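Glycoside Hydrolase (Bacteroides plebeius, PDB 5T3B) probably hydrolyses glycosidic bonds in polysaccharides, as a member of glycoside hydrolase family 50, a family that includes beta-agarases. Local coordinates at residues M131-Y142 against L451-T459; V145-Q153 against A175-P186. One frame throughout, in Å; residues are numbered along the deposited sequence.

Contact 1 (M131-Y142 against L451-T459); sequences MDGNSSAFGKLY and LDYNYKPYT
Tyr455 lays its ring along one side of helix 135-141, from Gly133 and Asn134 ahead of it to Tyr142 just after it. Both Phe138 and Tyr142 point a ring edge at its face in offset edge-to-face fashion, with planes turned 63° for Phe138 and 71° for Tyr142. A long, flat side chain with a polar end suits this place: the ring fills the aromatic cluster, while OH accepts a hydrogen bond from Gly133 N at 3.0 Å. With CG anti to its own carbonyl carbon (chi1 -60°), the ring projects from the beta turn of Asp452-Tyr455 straight at the helix. Gly133 must be bare, since a CB there would collide with Tyr453 O and Tyr455 CE2. Its backbone can therefore lie close under the turn, and Asn134 N makes a nearly linear bond to Tyr453 O at 2.8 Å. The Tyr453 ring spreads one face over Gly133 CA, a CH-pi contact 4.0 Å from the centroid. Asn134 also caps the helix, its OD1 taking the N-H of Ala137 at 2.9 Å.

Toward solvent the fit is looser. Tyr453 OH is joined to Asp132 O through a water, and at the far end Lys456, in one of its two conformers, lays its aliphatic chain near Leu141 CD1.

Behind the cluster, Trp148 of helix 145-158 meets Phe138 and Tyr142 edge-to-face, and Tyr455 rests on Tyr440. The contact thus joins the segment following strand 120-126 to the long connection between strand 432-437 and helix 459-469; strands 120-126 and 432-437, which lead into these two pieces, pair in parallel.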
loop_
_atom_site.group_PDB
_atom_site.type_symbol
_atom_site.label_atom_id
_atom_site.label_comp_id
_atom_site.label_asym_id
_atom_site.label_seq_id
_atom_site.Cartn_x
_atom_site.Cartn_y
_atom_site.Cartn_z
ATOM N N MET A 131 4.194 3.044 -18.752
ATOM C CA MET A 131 4.759 4.026 -19.696
ATOM C C MET A 131 3.798 5.128 -19.979
ATOM O O MET A 131 3.308 5.254 -21.074
ATOM C CB MET A 131 5.235 3.313 -20.980
ATOM C CG MET A 131 6.420 2.372 -20.680
ATOM S SD MET A 131 6.762 1.208 -22.036
ATOM C CE MET A 131 5.457 0.035 -21.786
ATOM N N ASP A 132 3.499 5.918 -18.950
ATOM C CA ASP A 132 2.438 6.953 -19.057
ATOM C C ASP A 132 2.970 8.366 -18.867
ATOM O O ASP A 132 2.327 9.253 -18.332
ATOM C CB ASP A 132 1.203 6.591 -18.211
ATOM C CG ASP A 132 1.396 6.758 -16.759
ATOM O OD1 ASP A 132 2.507 6.864 -16.305
ATOM O OD2 ASP A 132 0.372 6.733 -16.056
ATOM N N GLY A 133 4.196 8.563 -19.381
ATOM C CA GLY A 133 4.764 9.874 -19.513
ATOM C C GLY A 133 4.786 10.352 -20.941
ATOM O O GLY A 133 4.143 9.773 -21.824
ATOM N N ASN A 134 5.547 11.413 -21.162
ATOM C CA ASN A 134 5.648 12.013 -22.518
ATOM C C ASN A 134 6.299 10.988 -23.465
ATOM O O ASN A 134 7.404 10.517 -23.212
ATOM C CB ASN A 134 6.468 13.294 -22.429
ATOM C CG ASN A 134 6.607 13.950 -23.759
ATOM O OD1 ASN A 134 7.334 13.500 -24.586
ATOM N ND2 ASN A 134 5.869 14.968 -24.013
ATOM N N SER A 135 5.611 10.674 -24.541
ATOM C CA SER A 135 6.078 9.624 -25.449
ATOM C C SER A 135 7.373 10.023 -26.204
ATOM O O SER A 135 8.186 9.140 -26.534
ATOM C CB SER A 135 4.970 9.172 -26.388
ATOM O OG SER A 135 4.637 10.237 -27.199
ATOM N N SER A 136 7.569 11.316 -26.497
ATOM C CA SER A 136 8.816 11.708 -27.147
ATOM C C SER A 136 9.975 11.519 -26.168
ATOM O O SER A 136 11.062 11.038 -26.533
ATOM C CB SER A 136 8.757 13.142 -27.635
ATOM O OG SER A 136 7.775 13.310 -28.645
ATOM N N ALA A 137 9.789 11.904 -24.919
ATOM C CA ALA A 137 10.799 11.669 -23.921
ATOM C C ALA A 137 11.082 10.178 -23.802
ATOM O O ALA A 137 12.259 9.784 -23.732
ATOM C CB ALA A 137 10.390 12.231 -22.554
ATOM N N PHE A 138 10.036 9.351 -23.732
ATOM C CA PHE A 138 10.262 7.903 -23.640
ATOM C C PHE A 138 11.194 7.438 -24.739
ATOM O O PHE A 138 12.127 6.693 -24.456
ATOM C CB PHE A 138 8.938 7.178 -23.708
ATOM C CG PHE A 138 9.089 5.696 -23.614
ATOM C CD1 PHE A 138 9.144 5.068 -22.384
ATOM C CD2 PHE A 138 9.282 4.964 -24.718
ATOM C CE1 PHE A 138 9.348 3.705 -22.295
ATOM C CE2 PHE A 138 9.492 3.595 -24.650
ATOM C CZ PHE A 138 9.529 2.965 -23.418
ATOM N N GLY A 139 10.923 7.829 -25.978
ATOM C CA GLY A 139 11.697 7.325 -27.084
ATOM C C GLY A 139 13.140 7.691 -27.063
ATOM O O GLY A 139 13.980 6.967 -27.580
ATOM N N LYS A 140 13.450 8.827 -26.500
ATOM C CA LYS A 140 14.844 9.294 -26.376
ATOM C C LYS A 140 15.576 8.567 -25.255
ATOM O O LYS A 140 16.811 8.457 -25.304
ATOM C CB LYS A 140 14.896 10.795 -26.131
ATOM C CG LYS A 140 14.363 11.598 -27.281
ATOM C CD LYS A 140 14.391 13.087 -26.892
ATOM C CE LYS A 140 13.566 13.960 -27.788
ATOM N NZ LYS A 140 13.492 15.285 -27.152
ATOM N N LEU A 141 14.851 8.115 -24.237
ATOM C CA LEU A 141 15.474 7.526 -23.061
ATOM C C LEU A 141 15.467 6.004 -23.022
ATOM O O LEU A 141 16.249 5.423 -22.261
ATOM C CB LEU A 141 14.795 8.068 -21.800
ATOM C CG LEU A 141 15.046 9.582 -21.562
ATOM C CD1 LEU A 141 14.134 10.103 -20.469
ATOM C CD2 LEU A 141 16.474 9.849 -21.201
ATOM N N TYR A 142 14.574 5.389 -23.782
ATOM C CA TYR A 142 14.377 3.942 -23.743
ATOM C C TYR A 142 14.145 3.456 -25.152
ATOM O O TYR A 142 13.321 4.022 -25.850
ATOM C CB TYR A 142 13.162 3.572 -22.866
ATOM C CG TYR A 142 13.172 4.142 -21.477
ATOM C CD1 TYR A 142 12.458 5.314 -21.200
ATOM C CD2 TYR A 142 13.918 3.613 -20.457
ATOM C CE1 TYR A 142 12.474 5.870 -19.922
ATOM C CE2 TYR A 142 13.911 4.190 -19.166
ATOM C CZ TYR A 142 13.163 5.344 -18.919
ATOM O OH TYR A 142 13.126 5.900 -17.697
ATOM N N LEU A 451 9.596 10.455 -10.674
ATOM C CA LEU A 451 10.102 10.970 -11.941
ATOM C C LEU A 451 9.062 11.978 -12.460
ATOM O O LEU A 451 7.855 11.832 -12.245
ATOM C CB LEU A 451 10.301 9.893 -12.981
ATOM C CG LEU A 451 11.486 8.982 -12.901
ATOM C CD1 LEU A 451 11.621 8.243 -11.605
ATOM C CD2 LEU A 451 11.474 8.024 -14.086
ATOM N N ASP A 452 9.554 12.978 -13.185
ATOM C CA ASP A 452 8.676 13.898 -13.846
ATOM C C ASP A 452 8.040 13.268 -15.087
ATOM O O ASP A 452 8.299 12.119 -15.438
ATOM C CB ASP A 452 9.361 15.222 -14.079
ATOM C CG ASP A 452 10.309 15.272 -15.229
ATOM O OD1 ASP A 452 10.376 14.340 -16.043
ATOM O OD2 ASP A 452 10.986 16.355 -15.321
ATOM N N TYR A 453 7.155 14.042 -15.738
ATOM C CA TYR A 453 6.384 13.513 -16.853
ATOM C C TYR A 453 7.292 13.164 -18.059
ATOM O O TYR A 453 6.849 12.418 -18.929
ATOM C CB TYR A 453 5.330 14.552 -17.229
ATOM C CG TYR A 453 4.253 14.031 -18.134
ATOM C CD1 TYR A 453 3.321 13.138 -17.689
ATOM C CD2 TYR A 453 4.179 14.479 -19.450
ATOM C CE1 TYR A 453 2.294 12.661 -18.501
ATOM C CE2 TYR A 453 3.191 14.005 -20.272
ATOM C CZ TYR A 453 2.266 13.083 -19.807
ATOM O OH TYR A 453 1.244 12.579 -20.622
ATOM N N ASN A 454 8.511 13.735 -18.095
ATOM C CA ASN A 454 9.534 13.402 -19.086
ATOM C C ASN A 454 10.504 12.337 -18.649
ATOM O O ASN A 454 11.585 12.210 -19.214
ATOM C CB ASN A 454 10.293 14.630 -19.555
ATOM C CG ASN A 454 9.388 15.651 -20.107
ATOM O OD1 ASN A 454 8.464 15.359 -20.857
ATOM N ND2 ASN A 454 9.596 16.894 -19.633
ATOM N N TYR A 455 10.105 11.558 -17.645
ATOM C CA TYR A 455 10.910 10.450 -17.128
ATOM C C TYR A 455 12.218 10.883 -16.476
ATOM O O TYR A 455 13.135 10.095 -16.357
ATOM C CB TYR A 455 11.121 9.361 -18.181
ATOM C CG TYR A 455 9.918 8.697 -18.736
ATOM C CD1 TYR A 455 9.413 7.496 -18.182
ATOM C CD2 TYR A 455 9.192 9.210 -19.835
ATOM C CE1 TYR A 455 8.322 6.888 -18.705
ATOM C CE2 TYR A 455 8.076 8.626 -20.363
ATOM C CZ TYR A 455 7.608 7.425 -19.813
ATOM O OH TYR A 455 6.494 6.769 -20.277
ATOM N N LYS A 456 12.282 12.118 -15.988
ATOM C CA LYS A 456 13.475 12.561 -15.261
ATOM C C LYS A 456 13.304 12.446 -13.750
ATOM O O LYS A 456 12.388 13.044 -13.200
ATOM C CB LYS A 456 13.809 13.964 -15.655
ATOM C CG LYS A 456 14.174 14.097 -17.137
ATOM C CD LYS A 456 14.896 12.911 -17.782
ATOM C CE LYS A 456 15.557 13.426 -19.055
ATOM N NZ LYS A 456 16.429 14.581 -18.715
ATOM N N PRO A 457 14.173 11.688 -13.086
ATOM C CA PRO A 457 14.050 11.573 -11.637
ATOM C C PRO A 457 14.197 12.915 -10.944
ATOM O O PRO A 457 15.037 13.774 -11.323
ATOM C CB PRO A 457 15.194 10.657 -11.255
ATOM C CG PRO A 457 15.445 9.831 -12.503
ATOM C CD PRO A 457 15.252 10.823 -13.601
ATOM N N TYR A 458 13.428 13.089 -9.869
ATOM C CA TYR A 458 13.613 14.216 -8.978
ATOM C C TYR A 458 14.748 13.844 -8.040
ATOM O O TYR A 458 14.530 13.246 -6.989
ATOM C CB TYR A 458 12.315 14.498 -8.258
ATOM C CG TYR A 458 11.269 15.108 -9.083
ATOM C CD1 TYR A 458 11.353 16.466 -9.464
ATOM C CD2 TYR A 458 10.150 14.410 -9.469
ATOM C CE1 TYR A 458 10.352 17.051 -10.216
ATOM C CE2 TYR A 458 9.137 15.011 -10.218
ATOM C CZ TYR A 458 9.244 16.360 -10.591
ATOM O OH TYR A 458 8.250 16.994 -11.294
ATOM N N THR A 459 15.976 14.258 -8.406
ATOM C CA THR A 459 17.161 13.773 -7.717
ATOM C C THR A 459 17.241 14.190 -6.253
ATOM O O THR A 459 17.813 13.462 -5.439
ATOM C CB THR A 459 18.407 14.119 -8.511
ATOM O OG1 THR A 459 18.518 15.467 -8.565
ATOM C CG2 THR A 459 18.354 13.712 -9.832
HETATM O O HOH W 1 -0.406 10.133 -19.303
HETATM O O HOH W 2 5.698 7.425 -22.724
HETATM O O HOH W 3 14.600 7.855 -16.287
#

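Contact 2 (V145-Q153 against A175-P186); sequences VDDWVAKSQ and AVNDYNKSASSP
Val149 presses CG1 onto one face of the Tyr179 ring, a CH-pi contact 3.8 Å from the centroid. Tyr179 is a knob in a hole formed by Asp146, Val149, Ala150 and Gln153; CE1 lies 3.8 Å from the small Ala150 CB, and Asp146 OD1 comes to the ring edge, in its plane. Near the start of helix 145-158, the small Ala175 of the other helix lets Val145 come up to it: CB is only 3.4 Å from Val145 CG1, tighter than usual, and also meets the edge of the Trp148 ring.

A second shell fixes the knob. Ala183 CB sits over the rim of the face opposite Val149, and Tyr179 OH donates to Ser185 O at 2.8 Å in the carbonyl plane, tying the ring to the loop after its own helix. With a phenylalanine in its place, Ser185 O would probably lose this donor and the loop beside Gln153 would be held less firmly. Gln153, bent at chi2 (-81°), lays its chain along Ser185 and Pro186, and a water links its OE1 to Ala150 O.

The Gln153 end is linked across only by weak water-mediated bonds, so the contact between these helices, crossing at 72°, rests mainly on apolar packing.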
loop_
_atom_site.group_PDB
_atom_site.type_symbol
_atom_site.label_atom_id
_atom_site.label_comp_id
_atom_site.label_asym_id
_atom_site.label_seq_id
_atom_site.Cartn_x
_atom_site.Cartn_y
_atom_site.Cartn_z
ATOM N N VAL A 145 10.396 -1.607 -24.782
ATOM C CA VAL A 145 9.783 -1.937 -23.490
ATOM C C VAL A 145 10.734 -2.654 -22.580
ATOM O O VAL A 145 10.862 -2.324 -21.395
ATOM C CB VAL A 145 8.460 -2.667 -23.711
ATOM C CG1 VAL A 145 7.884 -3.113 -22.370
ATOM C CG2 VAL A 145 7.480 -1.762 -24.476
ATOM N N ASP A 146 11.435 -3.658 -23.132
ATOM C CA ASP A 146 12.453 -4.350 -22.326
ATOM C C ASP A 146 13.511 -3.409 -21.740
ATOM O O ASP A 146 13.906 -3.521 -20.561
ATOM C CB ASP A 146 13.089 -5.445 -23.199
ATOM C CG ASP A 146 14.268 -6.167 -22.533
ATOM O OD1 ASP A 146 14.078 -6.826 -21.509
ATOM O OD2 ASP A 146 15.434 -6.024 -22.981
ATOM N N ASP A 147 13.992 -2.502 -22.603
ATOM C CA ASP A 147 14.979 -1.535 -22.136
ATOM C C ASP A 147 14.444 -0.684 -20.982
ATOM O O ASP A 147 15.160 -0.375 -20.053
ATOM C CB ASP A 147 15.446 -0.678 -23.332
ATOM C CG ASP A 147 16.640 0.192 -23.037
ATOM O OD1 ASP A 147 17.649 -0.321 -22.521
ATOM O OD2 ASP A 147 16.554 1.404 -23.384
ATOM N N TRP A 148 13.186 -0.292 -21.110
ATOM C CA TRP A 148 12.527 0.451 -20.054
ATOM C C TRP A 148 12.495 -0.332 -18.725
ATOM O O TRP A 148 12.878 0.188 -17.686
ATOM C CB TRP A 148 11.156 0.879 -20.518
ATOM C CG TRP A 148 10.271 1.454 -19.441
ATOM C CD1 TRP A 148 10.431 2.637 -18.776
ATOM C CD2 TRP A 148 9.073 0.884 -18.893
ATOM N NE1 TRP A 148 9.423 2.835 -17.878
ATOM C CE2 TRP A 148 8.595 1.767 -17.917
ATOM C CE3 TRP A 148 8.393 -0.321 -19.135
ATOM C CZ2 TRP A 148 7.419 1.496 -17.212
ATOM C CZ3 TRP A 148 7.243 -0.611 -18.429
ATOM C CH2 TRP A 148 6.804 0.280 -17.463
ATOM N N VAL A 149 12.105 -1.593 -18.788
ATOM C CA VAL A 149 12.068 -2.391 -17.551
ATOM C C VAL A 149 13.470 -2.566 -16.992
ATOM O O VAL A 149 13.721 -2.416 -15.793
ATOM C CB VAL A 149 11.322 -3.721 -17.658
ATOM C CG1 VAL A 149 11.259 -4.338 -16.279
ATOM C CG2 VAL A 149 9.942 -3.535 -18.258
ATOM N N ALA A 150 14.426 -2.880 -17.878
ATOM C CA ALA A 150 15.786 -3.143 -17.399
ATOM C C ALA A 150 16.416 -1.924 -16.763
ATOM O O ALA A 150 17.049 -1.985 -15.685
ATOM C CB ALA A 150 16.602 -3.654 -18.559
ATOM N N LYS A 151 16.309 -0.791 -17.471
ATOM C CA LYS A 151 16.855 0.407 -16.916
ATOM C C LYS A 151 16.187 0.799 -15.626
ATOM O O LYS A 151 16.838 1.301 -14.705
ATOM C CB LYS A 151 16.737 1.546 -17.920
ATOM C CG LYS A 151 17.782 1.532 -19.030
ATOM C CD LYS A 151 17.444 2.555 -20.149
ATOM C CE LYS A 151 18.657 2.781 -21.034
ATOM N NZ LYS A 151 18.234 3.377 -22.336
ATOM N N SER A 152 14.875 0.594 -15.612
ATOM C CA SER A 152 14.162 0.913 -14.374
ATOM C C SER A 152 14.517 0.040 -13.194
ATOM O O SER A 152 14.657 0.533 -12.054
ATOM C CB SER A 152 12.665 0.853 -14.637
ATOM O OG SER A 152 12.246 1.794 -15.610
ATOM N N GLN A 153 14.667 -1.264 -13.441
ATOM C CA GLN A 153 15.062 -2.156 -12.340
ATOM C C GLN A 153 16.365 -1.698 -11.749
ATOM O O GLN A 153 16.514 -1.645 -10.517
ATOM C CB GLN A 153 15.147 -3.588 -12.833
ATOM C CG GLN A 153 15.338 -4.598 -11.720
ATOM C CD GLN A 153 16.754 -4.746 -11.243
ATOM O OE1 GLN A 153 17.687 -4.469 -11.946
ATOM N NE2 GLN A 153 16.904 -5.194 -10.034
ATOM N N ALA A 175 4.890 -6.222 -19.296
ATOM C CA ALA A 175 6.282 -5.806 -19.503
ATOM C C ALA A 175 7.174 -6.326 -18.408
ATOM O O ALA A 175 8.236 -6.879 -18.662
ATOM C CB ALA A 175 6.365 -4.308 -19.595
ATOM N N VAL A 176 6.767 -6.133 -17.174
ATOM C CA VAL A 176 7.555 -6.562 -16.034
ATOM C C VAL A 176 7.569 -8.117 -15.958
ATOM O O VAL A 176 8.598 -8.713 -15.672
ATOM C CB VAL A 176 7.036 -5.952 -14.754
ATOM C CG1 VAL A 176 7.717 -6.529 -13.556
ATOM C CG2 VAL A 176 7.208 -4.439 -14.790
ATOM N N ASN A 177 6.423 -8.726 -16.221
ATOM C CA ASN A 177 6.326 -10.164 -16.172
ATOM C C ASN A 177 7.264 -10.821 -17.174
ATOM O O ASN A 177 7.994 -11.760 -16.860
ATOM C CB ASN A 177 4.854 -10.566 -16.354
ATOM C CG ASN A 177 4.575 -11.997 -15.964
ATOM O OD1 ASN A 177 4.694 -12.918 -16.773
ATOM N ND2 ASN A 177 4.162 -12.174 -14.741
ATOM N N ASP A 178 7.276 -10.282 -18.386
ATOM C CA ASP A 178 8.151 -10.801 -19.457
ATOM C C ASP A 178 9.618 -10.606 -19.046
ATOM O O ASP A 178 10.483 -11.512 -19.217
ATOM C CB ASP A 178 7.913 -10.040 -20.771
ATOM C CG ASP A 178 6.615 -10.412 -21.469
ATOM O OD1 ASP A 178 6.006 -11.432 -21.123
ATOM O OD2 ASP A 178 6.222 -9.655 -22.381
ATOM N N TYR A 179 9.955 -9.428 -18.543
ATOM C CA TYR A 179 11.308 -9.138 -18.118
ATOM C C TYR A 179 11.797 -10.098 -17.031
ATOM O O TYR A 179 12.893 -10.623 -17.089
ATOM C CB TYR A 179 11.443 -7.678 -17.680
ATOM C CG TYR A 179 12.736 -7.359 -16.983
ATOM C CD1 TYR A 179 13.867 -6.966 -17.686
ATOM C CD2 TYR A 179 12.802 -7.476 -15.608
ATOM C CE1 TYR A 179 15.056 -6.712 -16.928
ATOM C CE2 TYR A 179 13.903 -7.217 -14.862
ATOM C CZ TYR A 179 15.010 -6.839 -15.502
ATOM O OH TYR A 179 16.195 -6.616 -14.763
ATOM N N ASN A 180 10.974 -10.321 -16.031
ATOM C CA ASN A 180 11.391 -11.151 -14.928
ATOM C C ASN A 180 11.618 -12.588 -15.300
ATOM O O ASN A 180 12.457 -13.238 -14.701
ATOM C CB ASN A 180 10.360 -11.068 -13.799
ATOM C CG ASN A 180 10.391 -9.790 -13.034
ATOM O OD1 ASN A 180 11.365 -9.028 -13.083
ATOM N ND2 ASN A 180 9.326 -9.512 -12.314
ATOM N N LYS A 181 10.943 -13.048 -16.335
ATOM C CA LYS A 181 11.133 -14.438 -16.772
ATOM C C LYS A 181 12.531 -14.687 -17.278
ATOM O O LYS A 181 13.087 -15.768 -17.076
ATOM C CB LYS A 181 10.140 -14.816 -17.851
ATOM C CG LYS A 181 8.774 -15.100 -17.317
ATOM C CD LYS A 181 7.917 -15.350 -18.546
ATOM C CE LYS A 181 6.549 -15.751 -18.298
ATOM N NZ LYS A 181 5.899 -15.644 -19.621
ATOM N N SER A 182 13.147 -13.696 -17.932
ATOM C CA SER A 182 14.523 -13.943 -18.443
ATOM C C SER A 182 15.636 -13.299 -17.693
ATOM O O SER A 182 16.817 -13.654 -17.881
ATOM C CB SER A 182 14.650 -13.664 -19.902
ATOM O OG SER A 182 14.247 -12.350 -20.052
ATOM N N ALA A 183 15.307 -12.351 -16.820
ATOM C CA ALA A 183 16.328 -11.533 -16.159
ATOM C C ALA A 183 16.882 -12.292 -14.974
ATOM O O ALA A 183 16.203 -13.139 -14.392
ATOM C CB ALA A 183 15.757 -10.200 -15.698
ATOM N N SER A 184 18.120 -12.002 -14.639
ATOM C CA SER A 184 18.672 -12.523 -13.421
ATOM C C SER A 184 18.386 -11.640 -12.218
ATOM O O SER A 184 18.480 -12.126 -11.091
ATOM C CB SER A 184 20.173 -12.847 -13.628
ATOM O OG SER A 184 20.811 -11.676 -14.049
ATOM N N SER A 185 18.008 -10.367 -12.439
ATOM C CA SER A 185 17.660 -9.485 -11.372
ATOM C C SER A 185 16.190 -8.963 -11.564
ATOM O O SER A 185 15.898 -8.089 -12.378
ATOM C CB SER A 185 18.601 -8.316 -11.305
ATOM O OG SER A 185 19.920 -8.802 -11.199
ATOM N N PRO A 186 15.274 -9.496 -10.739
ATOM C CA PRO A 186 13.872 -9.190 -10.974
ATOM C C PRO A 186 13.485 -7.816 -10.447
ATOM O O PRO A 186 14.099 -7.249 -9.554
ATOM C CB PRO A 186 13.106 -10.242 -10.144
ATOM C CG PRO A 186 14.046 -10.551 -9.058
ATOM C CD PRO A 186 15.438 -10.446 -9.644
HETATM O O HOH W 4 18.472 -4.157 -14.727
HETATM O O HOH W 5 15.694 -5.537 -7.252
#

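The centres of contacts 1 and 2 lie about 17 Å apart, on the same side of the chain's centre. Helix 135-141 of contact 1 is followed, after a short link, by helix 145-158 of contact 2; helix 169-182 follows after strand 163-165, whereas 451-459 comes about 309 residues after 131-142. Trp148 links the two, as Met131 CG packs 3.5 Å from its CD2, and Lys151 NZ probably donates to Leu141 O. Contact 2 is therefore local, packing successive helices outside parallel strands, and contact 1 is long-range, bringing the late part of the chain back to the early part. This is consistent with the closure of a (beta/alpha)8 barrel, as in family 50 relatives.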